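Local structure of specific mitochondrial acyl carrier protein (Toxoplasma, 3CE7) at residues F63-P76 / F83-R97. The protein probably carries growing acyl chains on a phosphopantetheine arm during mitochondrial fatty acid synthesis. Sequence-based numbering, arbitrary orientation.
Sequences FVLDVEEIFDVTVP and FQTLQEIADFVVSER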
ATOM      1  N   PHE A  63       3.879   2.222   5.763  1.00 17.44           N
ATOM      2  CA  PHE A  63       2.767   2.281   4.817  1.00 16.99           C
ATOM      3  C   PHE A  63       1.630   1.352   5.237  1.00 17.36           C
ATOM      4  O   PHE A  63       0.461   1.728   5.186  1.00 17.69           O
ATOM      5  CB  PHE A  63       3.223   1.957   3.394  1.00 17.35           C
ATOM      6  CG  PHE A  63       2.208   2.300   2.358  1.00 16.48           C
ATOM      7  CD1 PHE A  63       1.976   3.633   2.004  1.00 16.64           C
ATOM      8  CD2 PHE A  63       1.460   1.301   1.736  1.00 17.21           C
ATOM      9  CE1 PHE A  63       1.009   3.976   1.062  1.00 16.66           C
ATOM     10  CE2 PHE A  63       0.495   1.637   0.779  1.00 17.19           C
ATOM     11  CZ  PHE A  63       0.262   2.977   0.445  1.00 16.51           C
ATOM     12  N   VAL A  64       1.982   0.153   5.686  1.00 17.50           N
ATOM     13  CA  VAL A  64       0.987  -0.792   6.186  1.00 18.35           C
ATOM     14  C   VAL A  64       0.226  -0.203   7.379  1.00 18.24           C
ATOM     15  O   VAL A  64      -0.991  -0.321   7.450  1.00 18.55           O
ATOM     16  CB  VAL A  64       1.639  -2.136   6.556  1.00 18.13           C
ATOM     17  CG1 VAL A  64       0.705  -2.994   7.403  1.00 20.06           C
ATOM     18  CG2 VAL A  64       2.072  -2.881   5.286  1.00 19.04           C
ATOM     19  N   LEU A  65       0.938   0.440   8.304  1.00 18.53           N
ATOM     20  CA  LEU A  65       0.262   1.087   9.435  1.00 19.26           C
ATOM     21  C   LEU A  65      -0.726   2.152   8.961  1.00 19.16           C
ATOM     22  O   LEU A  65      -1.867   2.224   9.446  1.00 19.50           O
ATOM     23  CB  LEU A  65       1.288   1.679  10.409  1.00 19.72           C
ATOM     24  CG  LEU A  65       1.960   0.619  11.288  1.00 21.63           C
ATOM     25  CD1 LEU A  65       3.272   1.109  11.880  1.00 24.52           C
ATOM     26  CD2 LEU A  65       1.035   0.111  12.407  1.00 23.86           C
ATOM     27  N   ASP A  66      -0.303   2.957   7.990  1.00 18.58           N
ATOM     28  CA  ASP A  66      -1.165   3.984   7.403  1.00 19.18           C
ATOM     29  C   ASP A  66      -2.431   3.365   6.805  1.00 18.99           C
ATOM     30  O   ASP A  66      -3.539   3.893   6.958  1.00 19.34           O
ATOM     31  CB  ASP A  66      -0.418   4.744   6.302  1.00 19.22           C
ATOM     32  CG  ASP A  66       0.640   5.698   6.843  1.00 20.87           C
ATOM     33  OD1 ASP A  66       0.855   5.771   8.077  1.00 22.19           O
ATOM     34  OD2 ASP A  66       1.257   6.381   6.005  1.00 22.84           O
ATOM     35  N   VAL A  67      -2.251   2.253   6.095  1.00 18.67           N
ATOM     36  CA  VAL A  67      -3.359   1.534   5.465  1.00 18.54           C
ATOM     37  C   VAL A  67      -4.303   0.930   6.502  1.00 19.35           C
ATOM     38  O   VAL A  67      -5.528   1.001   6.354  1.00 19.32           O
ATOM     39  CB  VAL A  67      -2.839   0.437   4.502  1.00 18.64           C
ATOM     40  CG1 VAL A  67      -3.977  -0.508   4.070  1.00 19.11           C
ATOM     41  CG2 VAL A  67      -2.180   1.082   3.310  1.00 17.66           C
ATOM     42  N   GLU A  68      -3.729   0.347   7.553  1.00 19.49           N
ATOM     43  CA  GLU A  68      -4.520  -0.212   8.648  1.00 20.70           C
ATOM     44  C   GLU A  68      -5.391   0.861   9.284  1.00 21.16           C
ATOM     45  O   GLU A  68      -6.552   0.607   9.621  1.00 21.30           O
ATOM     46  CB  GLU A  68      -3.608  -0.835   9.696  1.00 20.68           C
ATOM     47  CG  GLU A  68      -2.997  -2.163   9.259  1.00 20.89           C
ATOM     48  CD  GLU A  68      -2.029  -2.736  10.278  1.00 22.56           C
ATOM     49  OE1 GLU A  68      -1.224  -1.963  10.845  1.00 26.70           O
ATOM     50  OE2 GLU A  68      -2.061  -3.957  10.501  1.00 23.02           O
ATOM     51  N   GLU A  69      -4.818   2.056   9.446  1.00 21.33           N
ATOM     52  CA  GLU A  69      -5.529   3.183  10.064  1.00 22.30           C
ATOM     53  C   GLU A  69      -6.717   3.647   9.233  1.00 22.59           C
ATOM     54  O   GLU A  69      -7.811   3.866   9.761  1.00 23.81           O
ATOM     55  CB  GLU A  69      -4.563   4.351  10.314  1.00 22.03           C
ATOM     56  CG  GLU A  69      -3.608   4.111  11.471  1.00 22.78           C
ATOM     57  CD  GLU A  69      -2.496   5.151  11.563  1.00 23.44           C
ATOM     58  OE1 GLU A  69      -2.387   6.022  10.672  1.00 23.52           O
ATOM     59  OE2 GLU A  69      -1.729   5.084  12.541  1.00 26.19           O
ATOM     60  N   ILE A  70      -6.500   3.792   7.930  1.00 22.13           N
ATOM     61  CA  ILE A  70      -7.490   4.376   7.041  1.00 22.84           C
ATOM     62  C   ILE A  70      -8.614   3.385   6.726  1.00 22.32           C
ATOM     63  O   ILE A  70      -9.782   3.770   6.658  1.00 22.78           O
ATOM     64  CB  ILE A  70      -6.824   4.935   5.760  1.00 23.09           C
ATOM     65  CG1 ILE A  70      -6.050   6.223   6.112  1.00 24.24           C
ATOM     66  CG2 ILE A  70      -7.855   5.177   4.669  1.00 23.33           C
ATOM     67  CD1 ILE A  70      -5.055   6.704   5.065  1.00 24.55           C
ATOM     68  N   PHE A  71      -8.262   2.112   6.557  1.00 21.84           N
ATOM     69  CA  PHE A  71      -9.234   1.117   6.087  1.00 21.70           C
ATOM     70  C   PHE A  71      -9.765   0.168   7.155  1.00 22.53           C
ATOM     71  O   PHE A  71     -10.626  -0.663   6.859  1.00 22.68           O
ATOM     72  CB  PHE A  71      -8.669   0.314   4.898  1.00 21.18           C
ATOM     73  CG  PHE A  71      -8.490   1.136   3.655  1.00 20.44           C
ATOM     74  CD1 PHE A  71      -9.590   1.483   2.862  1.00 21.16           C
ATOM     75  CD2 PHE A  71      -7.229   1.594   3.286  1.00 20.32           C
ATOM     76  CE1 PHE A  71      -9.427   2.266   1.724  1.00 22.87           C
ATOM     77  CE2 PHE A  71      -7.064   2.372   2.142  1.00 22.17           C
ATOM     78  CZ  PHE A  71      -8.161   2.705   1.363  1.00 21.54           C
ATOM     79  N   ASP A  72      -9.250   0.300   8.377  1.00 22.54           N
ATOM     80  CA  ASP A  72      -9.678  -0.540   9.499  0.50 22.99           C
ATOM     81  C   ASP A  72      -9.523  -2.026   9.175  1.00 23.20           C
ATOM     82  O   ASP A  72     -10.489  -2.802   9.250  1.00 22.92           O
ATOM     83  CB  ASP A  72     -11.126  -0.219   9.904  0.50 23.42           C
ATOM     84  CG  ASP A  72     -11.292   1.192  10.448  0.50 24.23           C
ATOM     85  OD1 ASP A  72     -10.305   1.776  10.949  0.50 26.32           O
ATOM     86  OD2 ASP A  72     -12.420   1.720  10.370  0.50 26.55           O
ATOM     87  N   VAL A  73      -8.310  -2.404   8.780  1.00 22.57           N
ATOM     88  CA  VAL A  73      -7.950  -3.806   8.586  1.00 22.53           C
ATOM     89  C   VAL A  73      -6.713  -4.099   9.424  1.00 22.73           C
ATOM     90  O   VAL A  73      -5.987  -3.176   9.794  1.00 22.78           O
ATOM     91  CB  VAL A  73      -7.686  -4.159   7.097  1.00 22.54           C
ATOM     92  CG1 VAL A  73      -8.950  -3.969   6.275  1.00 21.81           C
ATOM     93  CG2 VAL A  73      -6.519  -3.351   6.524  1.00 22.48           C
ATOM     94  N   THR A  74      -6.500  -5.377   9.733  1.00 22.75           N
ATOM     95  CA  THR A  74      -5.292  -5.830  10.418  1.00 23.18           C
ATOM     96  C   THR A  74      -4.453  -6.622   9.431  1.00 22.88           C
ATOM     97  O   THR A  74      -4.926  -7.608   8.859  1.00 22.67           O
ATOM     98  CB  THR A  74      -5.617  -6.722  11.636  1.00 23.62           C
ATOM     99  OG1 THR A  74      -6.404  -5.970  12.565  1.00 25.83           O
ATOM    100  CG2 THR A  74      -4.342  -7.186  12.321  1.00 24.60           C
ATOM    101  N   VAL A  75      -3.214  -6.178   9.241  1.00 22.64           N
ATOM    102  CA  VAL A  75      -2.272  -6.880   8.383  1.00 22.43           C
ATOM    103  C   VAL A  75      -1.288  -7.631   9.280  1.00 23.19           C
ATOM    104  O   VAL A  75      -0.476  -7.003   9.959  1.00 23.15           O
ATOM    105  CB  VAL A  75      -1.513  -5.906   7.455  1.00 22.17           C
ATOM    106  CG1 VAL A  75      -0.591  -6.669   6.506  1.00 23.05           C
ATOM    107  CG2 VAL A  75      -2.500  -5.036   6.674  1.00 21.98           C
ATOM    108  N   PRO A  76      -1.368  -8.972   9.294  1.00 23.70           N
ATOM    109  CA  PRO A  76      -0.378  -9.778  10.025  1.00 24.27           C
ATOM    110  C   PRO A  76       1.042  -9.572   9.497  1.00 25.25           C
ATOM    111  O   PRO A  76       1.230  -9.283   8.314  1.00 24.77           O
ATOM    112  CB  PRO A  76      -0.827 -11.217   9.766  1.00 24.54           C
ATOM    113  CG  PRO A  76      -2.255 -11.120   9.335  1.00 24.69           C
ATOM    114  CD  PRO A  76      -2.399  -9.806   8.652  1.00 23.82           C
ATOM    115  N   PHE A  83       4.648  -8.305   1.115  1.00 19.48           N
ATOM    116  CA  PHE A  83       4.142  -7.329   0.144  1.00 18.93           C
ATOM    117  C   PHE A  83       5.281  -6.821  -0.733  1.00 18.83           C
ATOM    118  O   PHE A  83       6.345  -6.436  -0.215  1.00 20.14           O
ATOM    119  CB  PHE A  83       3.538  -6.110   0.841  1.00 18.46           C
ATOM    120  CG  PHE A  83       2.134  -6.310   1.373  1.00 17.42           C
ATOM    121  CD1 PHE A  83       1.201  -7.134   0.729  1.00 17.41           C
ATOM    122  CD2 PHE A  83       1.739  -5.622   2.517  1.00 15.97           C
ATOM    123  CE1 PHE A  83      -0.087  -7.288   1.242  1.00 17.27           C
ATOM    124  CE2 PHE A  83       0.451  -5.759   3.033  1.00 16.03           C
ATOM    125  CZ  PHE A  83      -0.471  -6.584   2.397  1.00 17.59           C
ATOM    126  N   GLN A  84       5.050  -6.781  -2.045  1.00 18.42           N
ATOM    127  CA  GLN A  84       6.012  -6.206  -2.984  1.00 18.48           C
ATOM    128  C   GLN A  84       5.441  -5.078  -3.843  1.00 18.13           C
ATOM    129  O   GLN A  84       6.197  -4.248  -4.359  1.00 18.36           O
ATOM    130  CB  GLN A  84       6.612  -7.282  -3.884  1.00 18.74           C
ATOM    131  CG  GLN A  84       7.452  -8.295  -3.146  1.00 21.90           C
ATOM    132  CD  GLN A  84       8.002  -9.331  -4.088  1.00 26.44           C
ATOM    133  OE1 GLN A  84       7.316 -10.295  -4.446  1.00 28.65           O
ATOM    134  NE2 GLN A  84       9.248  -9.134  -4.514  1.00 28.60           N
ATOM    135  N   THR A  85       4.114  -5.049  -3.998  1.00 17.32           N
ATOM    136  CA  THR A  85       3.455  -4.037  -4.839  1.00 16.99           C
ATOM    137  C   THR A  85       2.213  -3.460  -4.167  1.00 16.25           C
ATOM    138  O   THR A  85       1.636  -4.076  -3.248  1.00 16.61           O
ATOM    139  CB  THR A  85       2.989  -4.610  -6.203  1.00 17.15           C
ATOM    140  OG1 THR A  85       1.858  -5.481  -6.005  1.00 17.54           O
ATOM    141  CG2 THR A  85       4.127  -5.349  -6.919  1.00 18.19           C
ATOM    142  N   LEU A  86       1.798  -2.282  -4.625  1.00 15.66           N
ATOM    143  CA  LEU A  86       0.566  -1.676  -4.107  1.00 15.53           C
ATOM    144  C   LEU A  86      -0.678  -2.478  -4.479  1.00 15.16           C
ATOM    145  O   LEU A  86      -1.641  -2.501  -3.718  1.00 15.74           O
ATOM    146  CB  LEU A  86       0.391  -0.250  -4.617  1.00 15.89           C
ATOM    147  CG  LEU A  86       1.454   0.746  -4.165  1.00 15.58           C
ATOM    148  CD1 LEU A  86       1.165   2.032  -4.881  1.00 15.83           C
ATOM    149  CD2 LEU A  86       1.455   0.920  -2.629  1.00 15.79           C
ATOM    150  N   GLN A  87      -0.671  -3.131  -5.644  1.00 15.54           N
ATOM    151  CA  GLN A  87      -1.824  -3.942  -6.010  1.00 16.33           C
ATOM    152  C   GLN A  87      -2.076  -5.021  -4.966  1.00 15.78           C
ATOM    153  O   GLN A  87      -3.231  -5.303  -4.626  1.00 16.28           O
ATOM    154  CB  GLN A  87      -1.663  -4.589  -7.386  1.00 16.42           C
ATOM    155  CG  GLN A  87      -2.948  -5.233  -7.864  1.00 20.27           C
ATOM    156  CD  GLN A  87      -4.013  -4.202  -8.137  1.00 24.22           C
ATOM    157  OE1 GLN A  87      -3.923  -3.449  -9.115  1.00 26.85           O
ATOM    158  NE2 GLN A  87      -5.017  -4.130  -7.257  1.00 25.63           N
ATOM    159  N   GLU A  88      -1.005  -5.625  -4.458  1.00 16.09           N
ATOM    160  CA  GLU A  88      -1.144  -6.657  -3.427  1.00 15.70           C
ATOM    161  C   GLU A  88      -1.779  -6.097  -2.155  1.00 15.71           C
ATOM    162  O   GLU A  88      -2.607  -6.751  -1.516  1.00 15.35           O
ATOM    163  CB  GLU A  88       0.224  -7.248  -3.107  1.00 16.32           C
ATOM    164  CG  GLU A  88       0.779  -8.118  -4.238  1.00 16.94           C
ATOM    165  CD  GLU A  88       2.229  -8.495  -4.018  1.00 19.24           C
ATOM    166  OE1 GLU A  88       2.900  -7.818  -3.217  1.00 19.29           O
ATOM    167  OE2 GLU A  88       2.710  -9.463  -4.655  1.00 22.81           O
ATOM    168  N   ILE A  89      -1.372  -4.881  -1.789  1.00 15.80           N
ATOM    169  CA  ILE A  89      -1.896  -4.249  -0.587  1.00 15.99           C
ATOM    170  C   ILE A  89      -3.384  -3.945  -0.764  1.00 16.18           C
ATOM    171  O   ILE A  89      -4.201  -4.282   0.115  1.00 16.77           O
ATOM    172  CB  ILE A  89      -1.098  -2.996  -0.194  1.00 15.75           C
ATOM    173  CG1 ILE A  89       0.375  -3.378   0.004  1.00 17.11           C
ATOM    174  CG2 ILE A  89      -1.673  -2.400   1.111  1.00 15.74           C
ATOM    175  CD1 ILE A  89       1.294  -2.227   0.409  1.00 16.83           C
ATOM    176  N   ALA A  90      -3.730  -3.321  -1.895  1.00 15.71           N
ATOM    177  CA  ALA A  90      -5.137  -3.038  -2.217  1.00 15.94           C
ATOM    178  C   ALA A  90      -5.973  -4.320  -2.210  1.00 16.14           C
ATOM    179  O   ALA A  90      -7.061  -4.364  -1.634  1.00 16.63           O
ATOM    180  CB  ALA A  90      -5.250  -2.332  -3.552  1.00 16.61           C
ATOM    181  N   ASP A  91      -5.446  -5.371  -2.837  1.00 16.37           N
ATOM    182  CA  ASP A  91      -6.134  -6.658  -2.855  1.00 17.09           C
ATOM    183  C   ASP A  91      -6.389  -7.183  -1.434  1.00 16.76           C
ATOM    184  O   ASP A  91      -7.463  -7.732  -1.148  1.00 17.08           O
ATOM    185  CB  ASP A  91      -5.332  -7.689  -3.652  1.00 17.43           C
ATOM    186  CG  ASP A  91      -5.331  -7.428  -5.161  1.00 20.23           C
ATOM    187  OD1 ASP A  91      -6.063  -6.560  -5.664  1.00 23.95           O
ATOM    188  OD2 ASP A  91      -4.555  -8.116  -5.860  1.00 24.11           O
ATOM    189  N   PHE A  92      -5.396  -7.040  -0.551  1.00 15.97           N
ATOM    190  CA  PHE A  92      -5.549  -7.535   0.817  1.00 16.51           C
ATOM    191  C   PHE A  92      -6.629  -6.738   1.554  1.00 16.15           C
ATOM    192  O   PHE A  92      -7.464  -7.303   2.280  1.00 16.32           O
ATOM    193  CB  PHE A  92      -4.233  -7.469   1.587  1.00 16.74           C
ATOM    194  CG  PHE A  92      -4.320  -8.104   2.940  1.00 17.04           C
ATOM    195  CD1 PHE A  92      -4.326  -9.486   3.069  1.00 18.74           C
ATOM    196  CD2 PHE A  92      -4.460  -7.319   4.091  1.00 18.31           C
ATOM    197  CE1 PHE A  92      -4.428 -10.092   4.331  1.00 18.89           C
ATOM    198  CE2 PHE A  92      -4.558  -7.915   5.353  1.00 18.35           C
ATOM    199  CZ  PHE A  92      -4.549  -9.294   5.470  1.00 17.81           C
ATOM    200  N   VAL A  93      -6.626  -5.424   1.352  1.00 16.13           N
ATOM    201  CA  VAL A  93      -7.623  -4.569   2.002  1.00 16.38           C
ATOM    202  C   VAL A  93      -9.023  -5.001   1.572  1.00 16.66           C
ATOM    203  O   VAL A  93      -9.902  -5.226   2.414  1.00 17.01           O
ATOM    204  CB  VAL A  93      -7.393  -3.081   1.681  1.00 17.07           C
ATOM    205  CG1 VAL A  93      -8.602  -2.250   2.095  1.00 17.70           C
ATOM    206  CG2 VAL A  93      -6.140  -2.583   2.378  1.00 17.37           C
ATOM    207  N   VAL A  94      -9.226  -5.128   0.264  1.00 16.50           N
ATOM    208  CA  VAL A  94     -10.547  -5.477  -0.250  1.00 16.81           C
ATOM    209  C   VAL A  94     -10.969  -6.852   0.268  1.00 17.53           C
ATOM    210  O   VAL A  94     -12.098  -7.022   0.731  1.00 18.02           O
ATOM    211  CB  VAL A  94     -10.597  -5.374  -1.780  1.00 16.83           C
ATOM    212  CG1 VAL A  94     -11.865  -6.057  -2.339  1.00 17.37           C
ATOM    213  CG2 VAL A  94     -10.533  -3.904  -2.180  1.00 16.18           C
ATOM    214  N   SER A  95     -10.043  -7.812   0.223  1.00 17.79           N
ATOM    215  CA  SER A  95     -10.343  -9.171   0.684  0.50 18.56           C
ATOM    216  C   SER A  95     -10.765  -9.176   2.153  1.00 18.44           C
ATOM    217  O   SER A  95     -11.740  -9.847   2.514  1.00 19.46           O
ATOM    218  CB  SER A  95      -9.165 -10.118   0.437  0.50 18.58           C
ATOM    219  OG  SER A  95      -8.051  -9.779   1.231  0.50 19.54           O
ATOM    220  N   GLU A  96     -10.074  -8.405   2.987  1.00 18.84           N
ATOM    221  CA  GLU A  96     -10.415  -8.368   4.412  1.00 18.90           C
ATOM    222  C   GLU A  96     -11.773  -7.723   4.631  1.00 18.72           C
ATOM    223  O   GLU A  96     -12.597  -8.223   5.402  1.00 19.26           O
ATOM    224  CB  GLU A  96      -9.339  -7.656   5.220  1.00 19.29           C
ATOM    225  CG  GLU A  96      -8.060  -8.479   5.364  1.00 20.69           C
ATOM    226  CD  GLU A  96      -8.270  -9.751   6.175  1.00 23.18           C
ATOM    227  OE1 GLU A  96      -8.537  -9.653   7.397  1.00 25.51           O
ATOM    228  OE2 GLU A  96      -8.176 -10.845   5.589  1.00 25.52           O
ATOM    229  N   ARG A  97     -12.013  -6.613   3.945  1.00 18.25           N
ATOM    230  CA  ARG A  97     -13.269  -5.897   4.131  1.00 18.39           C
ATOM    231  C   ARG A  97     -14.450  -6.679   3.553  1.00 18.45           C
ATOM    232  O   ARG A  97     -15.570  -6.558   4.047  1.00 19.07           O
ATOM    233  CB  ARG A  97     -13.192  -4.497   3.519  1.00 18.68           C
ATOM    234  CG  ARG A  97     -12.183  -3.577   4.213  1.00 18.79           C
ATOM    235  CD  ARG A  97     -12.419  -3.451   5.725  1.00 20.44           C
ATOM    236  NE  ARG A  97     -13.731  -2.886   6.037  1.00 21.27           N
ATOM    237  CZ  ARG A  97     -14.125  -2.526   7.254  1.00 25.82           C
ATOM    238  NH1 ARG A  97     -13.303  -2.649   8.294  1.00 25.54           N
ATOM    239  NH2 ARG A  97     -15.340  -2.021   7.430  1.00 26.55           N
TER
HETATM  240  O   HOH W   1      -8.763  -7.180   9.024  1.00 30.08           O
HETATM  241  O   HOH W   2      -6.436  -9.831   9.273  1.00 37.27           O
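Val67 and Val93 meet most tightly, CG1 of Val67 lying 3.4 Å from CG2 of Val93, closer than usual for two methyls. The other methyl of Val93, CG1, packs against CB and CG of Phe71. Toward the start of helix 86-97, Phe63 brings its ring edge to Ile89 CD1, while Leu86 CD2 sits 3.6 Å from Phe63 CE2. Phe83 packs beside them: Ile89 CG1 lies over the centre of one ring face, and Val64 CG2 meets the ring edge in plane. The loop after Phe71 adds Val75, whose two methyls divide the work. CG1, anti to the backbone N (chi1 -177°), reaches Phe83, and CG2 reaches Phe92.

The polar contacts gather where the C-terminal end of helix 86-97 meets the loop 72-75. Arg97 NH1 donates to Asp72 O at 3.0 Å, a bent bond (134°), with the oxygen near the guanidinium plane. Arg97 NE also forms a salt bridge with Asp14. Two waters link Glu96 OE1 to Thr74 N and O, while Glu96 OE2 forms a salt bridge with Lys99. Glu68, on the helix, holds the loop from its own side: its OE2 accepts from Val75 N.

Helices 57-71 and 86-98 run roughly parallel here, their short segments 32° apart, and pack as in the helical bundle of acyl carrier proteins.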